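Local coordinates for CRISPR-associated endonuclease Cas12b (Alicyclobacillus acidoterrestris, PDB 5U31), which cuts double-stranded DNA with its RuvC nuclease domain, guided by RNA to targets next to a PAM, in bacterial defence against mobile genetic elements, at residues C1002-P1015 against V1030-R1044. The protein carries 3 engineered substitutions. Numbering follows the deposited sequence.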
ATOM      1  N   CYS A1002      24.527   9.437 -19.882  1.00 46.52           N
ATOM      2  CA  CYS A1002      25.110  10.050 -21.064  1.00 46.84           C
ATOM      3  C   CYS A1002      25.068   9.078 -22.231  1.00 47.49           C
ATOM      4  O   CYS A1002      24.987   7.860 -22.055  1.00 47.26           O
ATOM      5  CB  CYS A1002      26.548  10.500 -20.794  1.00 50.03           C
ATOM      6  SG  CYS A1002      26.674  11.650 -19.412  1.00 65.13           S
ATOM      7  N   ASP A1003      25.114   9.646 -23.432  1.00 48.37           N
ATOM      8  CA  ASP A1003      25.187   8.892 -24.673  1.00 49.25           C
ATOM      9  C   ASP A1003      26.351   9.424 -25.494  1.00 50.68           C
ATOM     10  O   ASP A1003      26.641  10.624 -25.478  1.00 53.42           O
ATOM     11  CB  ASP A1003      23.886   8.998 -25.489  1.00 48.99           C
ATOM     12  CG  ASP A1003      22.646   8.637 -24.681  1.00 63.02           C
ATOM     13  OD1 ASP A1003      22.051   9.543 -24.057  1.00 58.35           O
ATOM     14  OD2 ASP A1003      22.257   7.450 -24.681  1.00 67.85           O
ATOM     15  N   TRP A1004      27.019   8.525 -26.212  1.00 51.64           N
ATOM     16  CA  TRP A1004      28.150   8.924 -27.037  1.00 55.51           C
ATOM     17  C   TRP A1004      27.689   9.724 -28.257  1.00 65.97           C
ATOM     18  O   TRP A1004      26.529   9.666 -28.674  1.00 68.21           O
ATOM     19  CB  TRP A1004      28.940   7.699 -27.496  1.00 54.02           C
ATOM     20  CG  TRP A1004      29.756   7.054 -26.423  1.00 57.07           C
ATOM     21  CD1 TRP A1004      29.433   5.942 -25.700  1.00 66.42           C
ATOM     22  CD2 TRP A1004      31.043   7.473 -25.960  1.00 54.34           C
ATOM     23  NE1 TRP A1004      30.441   5.646 -24.813  1.00 56.85           N
ATOM     24  CE2 TRP A1004      31.441   6.571 -24.955  1.00 53.86           C
ATOM     25  CE3 TRP A1004      31.898   8.526 -26.300  1.00 68.52           C
ATOM     26  CZ2 TRP A1004      32.655   6.691 -24.284  1.00 72.77           C
ATOM     27  CZ3 TRP A1004      33.102   8.642 -25.636  1.00 75.77           C
ATOM     28  CH2 TRP A1004      33.471   7.730 -24.639  1.00 79.05           C
ATOM     29  N   GLY A1005      28.623  10.470 -28.837  1.00 66.75           N
ATOM     30  CA  GLY A1005      28.327  11.258 -30.014  1.00 62.91           C
ATOM     31  C   GLY A1005      29.510  12.119 -30.403  1.00 91.07           C
ATOM     32  O   GLY A1005      30.540  12.157 -29.723  1.00 92.84           O
ATOM     33  N   GLU A1006      29.340  12.807 -31.530  1.00 99.55           N
ATOM     34  CA  GLU A1006      30.317  13.765 -32.027  1.00105.62           C
ATOM     35  C   GLU A1006      29.859  15.176 -31.693  1.00100.61           C
ATOM     36  O   GLU A1006      28.679  15.507 -31.840  1.00100.48           O
ATOM     37  CB  GLU A1006      30.503  13.632 -33.540  1.00115.27           C
ATOM     38  CG  GLU A1006      30.946  12.262 -34.011  1.00124.50           C
ATOM     39  CD  GLU A1006      30.902  12.135 -35.521  1.00131.48           C
ATOM     40  OE1 GLU A1006      30.746  11.000 -36.020  1.00134.00           O
ATOM     41  OE2 GLU A1006      31.013  13.172 -36.209  1.00130.65           O
ATOM     42  N   VAL A1007      30.795  16.007 -31.240  1.00104.31           N
ATOM     43  CA  VAL A1007      30.480  17.394 -30.923  1.00104.38           C
ATOM     44  C   VAL A1007      31.483  18.305 -31.619  1.00106.02           C
ATOM     45  O   VAL A1007      31.129  19.049 -32.542  1.00107.44           O
ATOM     46  CB  VAL A1007      30.464  17.636 -29.403  1.00 88.75           C
ATOM     47  CG1 VAL A1007      30.369  19.119 -29.103  1.00 95.06           C
ATOM     48  CG2 VAL A1007      29.298  16.904 -28.764  1.00 67.45           C
ATOM     49  N   ASP A1008      32.737  18.248 -31.189  1.00 94.76           N
ATOM     50  CA  ASP A1008      33.807  19.054 -31.763  1.00104.02           C
ATOM     51  C   ASP A1008      34.855  18.172 -32.425  1.00103.48           C
ATOM     52  O   ASP A1008      36.059  18.411 -32.315  1.00104.05           O
ATOM     53  CB  ASP A1008      34.440  19.948 -30.700  1.00109.75           C
ATOM     54  CG  ASP A1008      33.725  21.279 -30.560  1.00103.35           C
ATOM     55  OD1 ASP A1008      34.362  22.327 -30.801  1.00 95.06           O
ATOM     56  OD2 ASP A1008      32.518  21.273 -30.239  1.00 93.46           O
ATOM     57  N   GLY A1009      34.400  17.134 -33.126  1.00102.84           N
ATOM     58  CA  GLY A1009      35.277  16.233 -33.832  1.00105.96           C
ATOM     59  C   GLY A1009      35.711  15.012 -33.050  1.00102.96           C
ATOM     60  O   GLY A1009      36.201  14.051 -33.654  1.00100.14           O
ATOM     61  N   GLU A1010      35.546  15.017 -31.730  1.00104.55           N
ATOM     62  CA  GLU A1010      35.953  13.902 -30.892  1.00 97.24           C
ATOM     63  C   GLU A1010      34.735  13.197 -30.307  1.00 84.43           C
ATOM     64  O   GLU A1010      33.645  13.770 -30.194  1.00 63.87           O
ATOM     65  CB  GLU A1010      36.884  14.366 -29.765  1.00 95.03           C
ATOM     66  CG  GLU A1010      36.248  15.304 -28.751  1.00 90.22           C
ATOM     67  CD  GLU A1010      37.161  15.574 -27.566  1.00 84.41           C
ATOM     68  OE1 GLU A1010      37.423  16.759 -27.264  1.00 80.17           O
ATOM     69  OE2 GLU A1010      37.623  14.595 -26.941  1.00 77.16           O
ATOM     70  N   LEU A1011      34.936  11.932 -29.948  1.00 82.37           N
ATOM     71  CA  LEU A1011      33.900  11.139 -29.300  1.00 78.73           C
ATOM     72  C   LEU A1011      33.814  11.536 -27.834  1.00 71.54           C
ATOM     73  O   LEU A1011      34.803  11.450 -27.099  1.00 80.39           O
ATOM     74  CB  LEU A1011      34.192   9.646 -29.442  1.00 77.99           C
ATOM     75  CG  LEU A1011      33.635   8.966 -30.694  1.00 80.85           C
ATOM     76  CD1 LEU A1011      33.998   7.486 -30.714  1.00 70.96           C
ATOM     77  CD2 LEU A1011      32.124   9.162 -30.783  1.00 83.97           C
ATOM     78  N   VAL A1012      32.633  11.979 -27.413  1.00 59.80           N
ATOM     79  CA  VAL A1012      32.409  12.474 -26.064  1.00 59.60           C
ATOM     80  C   VAL A1012      31.077  11.931 -25.566  1.00 63.73           C
ATOM     81  O   VAL A1012      30.288  11.361 -26.321  1.00 61.86           O
ATOM     82  CB  VAL A1012      32.422  14.015 -26.005  1.00 72.25           C
ATOM     83  CG1 VAL A1012      33.835  14.541 -26.179  1.00 57.48           C
ATOM     84  CG2 VAL A1012      31.509  14.581 -27.074  1.00 69.32           C
ATOM     85  N   LEU A1013      30.834  12.115 -24.274  1.00 55.59           N
ATOM     86  CA  LEU A1013      29.584  11.711 -23.649  1.00 53.04           C
ATOM     87  C   LEU A1013      28.655  12.914 -23.575  1.00 51.32           C
ATOM     88  O   LEU A1013      29.017  13.948 -23.005  1.00 56.46           O
ATOM     89  CB  LEU A1013      29.829  11.132 -22.257  1.00 51.00           C
ATOM     90  CG  LEU A1013      30.270   9.672 -22.209  1.00 59.34           C
ATOM     91  CD1 LEU A1013      30.147   9.155 -20.796  1.00 69.09           C
ATOM     92  CD2 LEU A1013      29.427   8.838 -23.146  1.00 66.76           C
ATOM     93  N   ILE A1014      27.465  12.779 -24.152  1.00 50.86           N
ATOM     94  CA  ILE A1014      26.468  13.845 -24.155  1.00 54.56           C
ATOM     95  C   ILE A1014      25.455  13.535 -23.055  1.00 58.36           C
ATOM     96  O   ILE A1014      24.690  12.568 -23.189  1.00 59.58           O
ATOM     97  CB  ILE A1014      25.784  13.978 -25.520  1.00 61.05           C
ATOM     98  CG1 ILE A1014      26.821  14.294 -26.599  1.00 57.28           C
ATOM     99  CG2 ILE A1014      24.708  15.054 -25.467  1.00 66.97           C
ATOM    100  CD1 ILE A1014      26.249  14.357 -27.992  1.00 69.13           C
ATOM    101  N   PRO A1015      25.409  14.316 -21.979  1.00 58.91           N
ATOM    102  CA  PRO A1015      24.509  13.986 -20.868  1.00 56.33           C
ATOM    103  C   PRO A1015      23.050  14.155 -21.251  1.00 60.49           C
ATOM    104  O   PRO A1015      22.671  15.114 -21.928  1.00 70.48           O
ATOM    105  CB  PRO A1015      24.917  14.984 -19.780  1.00 58.87           C
ATOM    106  CG  PRO A1015      25.458  16.149 -20.544  1.00 61.19           C
ATOM    107  CD  PRO A1015      26.166  15.554 -21.730  1.00 53.65           C
ATOM    108  N   VAL A1030      29.865  18.817 -22.117  1.00 63.10           N
ATOM    109  CA  VAL A1030      30.082  17.483 -22.664  1.00 61.11           C
ATOM    110  C   VAL A1030      31.338  16.909 -22.015  1.00 61.39           C
ATOM    111  O   VAL A1030      32.210  17.653 -21.558  1.00 70.95           O
ATOM    112  CB  VAL A1030      30.176  17.547 -24.209  1.00 58.46           C
ATOM    113  CG1 VAL A1030      31.614  17.391 -24.693  1.00 55.32           C
ATOM    114  CG2 VAL A1030      29.243  16.529 -24.851  1.00 53.43           C
ATOM    115  N   PHE A1031      31.424  15.578 -21.955  1.00 52.79           N
ATOM    116  CA  PHE A1031      32.459  14.888 -21.188  1.00 52.91           C
ATOM    117  C   PHE A1031      33.384  14.092 -22.100  1.00 54.05           C
ATOM    118  O   PHE A1031      32.913  13.319 -22.941  1.00 63.23           O
ATOM    119  CB  PHE A1031      31.842  13.945 -20.154  1.00 51.58           C
ATOM    120  CG  PHE A1031      30.884  14.607 -19.218  1.00 50.45           C
ATOM    121  CD1 PHE A1031      31.335  15.223 -18.068  1.00 50.26           C
ATOM    122  CD2 PHE A1031      29.527  14.601 -19.482  1.00 49.62           C
ATOM    123  CE1 PHE A1031      30.452  15.827 -17.204  1.00 49.30           C
ATOM    124  CE2 PHE A1031      28.640  15.206 -18.620  1.00 51.70           C
ATOM    125  CZ  PHE A1031      29.106  15.822 -17.480  1.00 50.69           C
ATOM    126  N   TYR A1032      34.692  14.245 -21.902  1.00 54.97           N
ATOM    127  CA  TYR A1032      35.699  13.553 -22.695  1.00 56.18           C
ATOM    128  C   TYR A1032      36.566  12.669 -21.803  1.00 66.80           C
ATOM    129  O   TYR A1032      36.539  12.762 -20.573  1.00 55.28           O
ATOM    130  CB  TYR A1032      36.578  14.545 -23.469  1.00 57.65           C
ATOM    131  CG  TYR A1032      37.528  15.348 -22.607  1.00 58.01           C
ATOM    132  CD1 TYR A1032      37.142  16.564 -22.064  1.00 60.34           C
ATOM    133  CD2 TYR A1032      38.817  14.896 -22.346  1.00 58.80           C
ATOM    134  CE1 TYR A1032      38.009  17.307 -21.279  1.00 58.03           C
ATOM    135  CE2 TYR A1032      39.686  15.628 -21.559  1.00 59.17           C
ATOM    136  CZ  TYR A1032      39.277  16.833 -21.030  1.00 58.79           C
ATOM    137  OH  TYR A1032      40.137  17.567 -20.244  1.00 59.23           O
ATOM    138  N   THR A1033      37.357  11.809 -22.447  1.00 57.07           N
ATOM    139  CA  THR A1033      38.168  10.826 -21.744  1.00 57.12           C
ATOM    140  C   THR A1033      39.480  10.606 -22.477  1.00 65.31           C
ATOM    141  O   THR A1033      39.617  10.904 -23.665  1.00 76.55           O
ATOM    142  CB  THR A1033      37.463   9.472 -21.616  1.00 56.30           C
ATOM    143  OG1 THR A1033      36.099   9.599 -22.024  1.00 85.38           O
ATOM    144  CG2 THR A1033      37.512   8.980 -20.194  1.00 55.35           C
ATOM    145  N   ASN A1034      40.445  10.065 -21.736  1.00 64.67           N
ATOM    146  CA  ASN A1034      41.656   9.498 -22.302  1.00 62.98           C
ATOM    147  C   ASN A1034      41.790   8.009 -22.031  1.00 81.82           C
ATOM    148  O   ASN A1034      42.590   7.346 -22.701  1.00 92.67           O
ATOM    149  CB  ASN A1034      42.900  10.211 -21.746  1.00 65.41           C
ATOM    150  CG  ASN A1034      42.828  11.715 -21.890  1.00 64.97           C
ATOM    151  OD1 ASN A1034      42.478  12.234 -22.950  1.00 70.35           O
ATOM    152  ND2 ASN A1034      43.158  12.428 -20.819  1.00 63.09           N
ATOM    153  N   THR A1035      41.029   7.470 -21.077  1.00 76.06           N
ATOM    154  CA  THR A1035      41.158   6.084 -20.644  1.00 75.38           C
ATOM    155  C   THR A1035      39.849   5.314 -20.623  1.00 66.75           C
ATOM    156  O   THR A1035      39.888   4.079 -20.588  1.00 69.79           O
ATOM    157  CB  THR A1035      41.778   6.017 -19.238  1.00 77.82           C
ATOM    158  OG1 THR A1035      41.034   6.859 -18.346  1.00 86.01           O
ATOM    159  CG2 THR A1035      43.234   6.470 -19.265  1.00 67.32           C
ATOM    160  N   GLY A1036      38.700   5.984 -20.634  1.00 56.52           N
ATOM    161  CA  GLY A1036      37.423   5.307 -20.596  1.00 61.32           C
ATOM    162  C   GLY A1036      36.814   5.164 -19.219  1.00 64.70           C
ATOM    163  O   GLY A1036      35.690   4.659 -19.109  1.00 61.44           O
ATOM    164  N   VAL A1037      37.513   5.598 -18.169  1.00 65.40           N
ATOM    165  CA  VAL A1037      37.044   5.461 -16.799  1.00 58.10           C
ATOM    166  C   VAL A1037      36.775   6.813 -16.150  1.00 52.24           C
ATOM    167  O   VAL A1037      35.762   6.982 -15.463  1.00 51.08           O
ATOM    168  CB  VAL A1037      38.041   4.634 -15.952  1.00 53.15           C
ATOM    169  CG1 VAL A1037      39.437   5.224 -16.029  1.00 65.90           C
ATOM    170  CG2 VAL A1037      37.594   4.558 -14.511  1.00 58.06           C
ATOM    171  N   THR A1038      37.643   7.799 -16.375  1.00 53.09           N
ATOM    172  CA  THR A1038      37.570   9.088 -15.696  1.00 52.76           C
ATOM    173  C   THR A1038      37.286  10.189 -16.707  1.00 53.19           C
ATOM    174  O   THR A1038      38.122  10.476 -17.569  1.00 67.41           O
ATOM    175  CB  THR A1038      38.866   9.378 -14.945  1.00 53.45           C
ATOM    176  OG1 THR A1038      39.070   8.367 -13.951  1.00 53.03           O
ATOM    177  CG2 THR A1038      38.799  10.741 -14.285  1.00 53.22           C
ATOM    178  N   TYR A1039      36.131  10.833 -16.569  1.00 52.27           N
ATOM    179  CA  TYR A1039      35.640  11.802 -17.534  1.00 52.56           C
ATOM    180  C   TYR A1039      35.795  13.227 -17.007  1.00 57.65           C
ATOM    181  O   TYR A1039      35.790  13.466 -15.794  1.00 52.04           O
ATOM    182  CB  TYR A1039      34.174  11.505 -17.883  1.00 51.58           C
ATOM    183  CG  TYR A1039      34.013  10.206 -18.650  1.00 55.03           C
ATOM    184  CD1 TYR A1039      33.738  10.204 -20.011  1.00 65.20           C
ATOM    185  CD2 TYR A1039      34.175   8.977 -18.018  1.00 60.72           C
ATOM    186  CE1 TYR A1039      33.604   9.017 -20.714  1.00 63.21           C
ATOM    187  CE2 TYR A1039      34.051   7.788 -18.715  1.00 55.78           C
ATOM    188  CZ  TYR A1039      33.767   7.814 -20.063  1.00 64.45           C
ATOM    189  OH  TYR A1039      33.640   6.636 -20.764  1.00 62.57           O
ATOM    190  N   TYR A1040      35.951  14.170 -17.942  1.00 57.15           N
ATOM    191  CA  TYR A1040      36.137  15.585 -17.649  1.00 53.80           C
ATOM    192  C   TYR A1040      35.230  16.417 -18.548  1.00 53.81           C
ATOM    193  O   TYR A1040      34.935  16.030 -19.681  1.00 59.47           O
ATOM    194  CB  TYR A1040      37.598  16.013 -17.851  1.00 55.20           C
ATOM    195  CG  TYR A1040      38.600  15.084 -17.213  1.00 55.43           C
ATOM    196  CD1 TYR A1040      38.991  15.258 -15.896  1.00 55.08           C
ATOM    197  CD2 TYR A1040      39.154  14.032 -17.927  1.00 56.05           C
ATOM    198  CE1 TYR A1040      39.903  14.411 -15.306  1.00 55.32           C
ATOM    199  CE2 TYR A1040      40.067  13.180 -17.346  1.00 56.31           C
ATOM    200  CZ  TYR A1040      40.439  13.374 -16.034  1.00 55.93           C
ATOM    201  OH  TYR A1040      41.355  12.531 -15.442  1.00 56.23           O
ATOM    202  N   GLU A1041      34.810  17.577 -18.044  1.00 53.53           N
ATOM    203  CA  GLU A1041      33.820  18.393 -18.737  1.00 58.01           C
ATOM    204  C   GLU A1041      34.464  19.287 -19.792  1.00 59.95           C
ATOM    205  O   GLU A1041      35.587  19.770 -19.628  1.00 67.38           O
ATOM    206  CB  GLU A1041      33.050  19.270 -17.746  1.00 63.91           C
ATOM    207  CG  GLU A1041      32.415  18.523 -16.586  1.00 77.67           C
ATOM    208  CD  GLU A1041      31.864  19.459 -15.523  1.00 88.10           C
ATOM    209  OE1 GLU A1041      32.418  20.570 -15.367  1.00 91.75           O
ATOM    210  OE2 GLU A1041      30.874  19.092 -14.851  1.00 85.53           O
ATOM    211  N   ARG A1042      33.729  19.505 -20.878  1.00 65.15           N
ATOM    212  CA  ARG A1042      34.049  20.495 -21.901  1.00 69.60           C
ATOM    213  C   ARG A1042      32.937  21.543 -21.938  1.00 81.95           C
ATOM    214  O   ARG A1042      32.072  21.590 -21.059  1.00 87.20           O
ATOM    215  CB  ARG A1042      34.247  19.833 -23.266  1.00 67.28           C
ATOM    216  CG  ARG A1042      35.645  19.298 -23.491  1.00 61.31           C
ATOM    217  CD  ARG A1042      36.116  19.505 -24.927  1.00 69.66           C
ATOM    218  NE  ARG A1042      35.562  18.536 -25.873  1.00 77.38           N
ATOM    219  CZ  ARG A1042      34.505  18.761 -26.649  1.00 88.54           C
ATOM    220  NH1 ARG A1042      34.081  17.820 -27.482  1.00 90.54           N
ATOM    221  NH2 ARG A1042      33.871  19.924 -26.594  1.00 87.21           N
ATOM    222  N   GLU A1043      32.956  22.389 -22.970  1.00 86.19           N
ATOM    223  CA  GLU A1043      32.041  23.526 -23.056  1.00 89.84           C
ATOM    224  C   GLU A1043      31.571  23.746 -24.497  1.00 93.63           C
ATOM    225  O   GLU A1043      31.741  24.813 -25.080  1.00103.73           O
ATOM    226  CB  GLU A1043      32.702  24.792 -22.516  1.00 94.47           C
ATOM    227  CG  GLU A1043      32.972  24.773 -21.025  1.00110.70           C
ATOM    228  CD  GLU A1043      33.860  25.916 -20.584  1.00123.32           C
ATOM    229  OE1 GLU A1043      34.310  26.693 -21.452  1.00127.82           O
ATOM    230  OE2 GLU A1043      34.109  26.038 -19.366  1.00127.97           O
ATOM    231  N   ARG A1044      30.951  22.727 -25.089  1.00 92.45           N
ATOM    232  CA  ARG A1044      30.432  22.870 -26.448  1.00 93.20           C
ATOM    233  C   ARG A1044      29.030  22.315 -26.661  1.00 95.15           C
ATOM    234  O   ARG A1044      28.417  22.647 -27.681  1.00110.90           O
ATOM    235  CB  ARG A1044      31.382  22.213 -27.458  1.00 95.31           C
ATOM    236  CG  ARG A1044      32.755  22.864 -27.530  1.00 92.91           C
ATOM    237  CD  ARG A1044      32.671  24.300 -28.020  1.00 89.29           C
ATOM    238  NE  ARG A1044      33.668  25.142 -27.367  1.00 94.74           N
ATOM    239  CZ  ARG A1044      34.903  25.330 -27.819  1.00102.23           C
ATOM    240  NH1 ARG A1044      35.742  26.112 -27.152  1.00 91.69           N
ATOM    241  NH2 ARG A1044      35.300  24.740 -28.940  1.00110.92           N
TER
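Phe1031 and Leu1013 pack CB to CB at 4.0 Å, directly beside the backbone bridge that pairs them. The Phe1031 ring runs on to Pro1015, whose CG lies 3.8 Å from CE2, and to the sulfur of Cys1002, a small, weakly polar atom that sits obliquely to the ring. Leu1013 also sends CD1 to within 3.5 Å of Tyr1039 CE1, while its CD2 covers one face of the Trp1004 indole; the branched leucine thus serves two aromatic side chains, which cross at about a right angle. Trp1091 stands edge-to-face to Phe1031, and strand 1076-1079 adds Val1076 and Leu1078 to the same core.

The bridge is antiparallel and hydrogen-bonded: Leu1013 N gives a nearly straight bond of 2.7 Å to Phe1031 O, and Phe1031 N returns one of 3.1 Å to Leu1013 O. Beyond it, short branched side chains meet through their methyls, Val1030 lying against Val1007, Val1012 and Ile1014.

Val1030 CG1 also covers one face of the Arg1042 guanidinium, offset toward its rim; the arginine's long apolar stem carries the charge to the polar edge. Glu1010, extended beyond CG, reaches it in a salt bridge with a bent hydrogen bond (135°): NE meets OE1 at 2.9 Å from above the carboxylate plane. Farther out, the shorter Asp1008 lies against CB and CG of Arg1044, whose NH2 salt-bridges OD1 at 3.2 Å, again from above the carboxylate.

Two beta-hairpins thus join through 1011-1015 and 1031-1032, the outermost strands of the antiparallel Nuc-II sheet; one bridge brings the sheet round on itself, consistent with barrel-like closure.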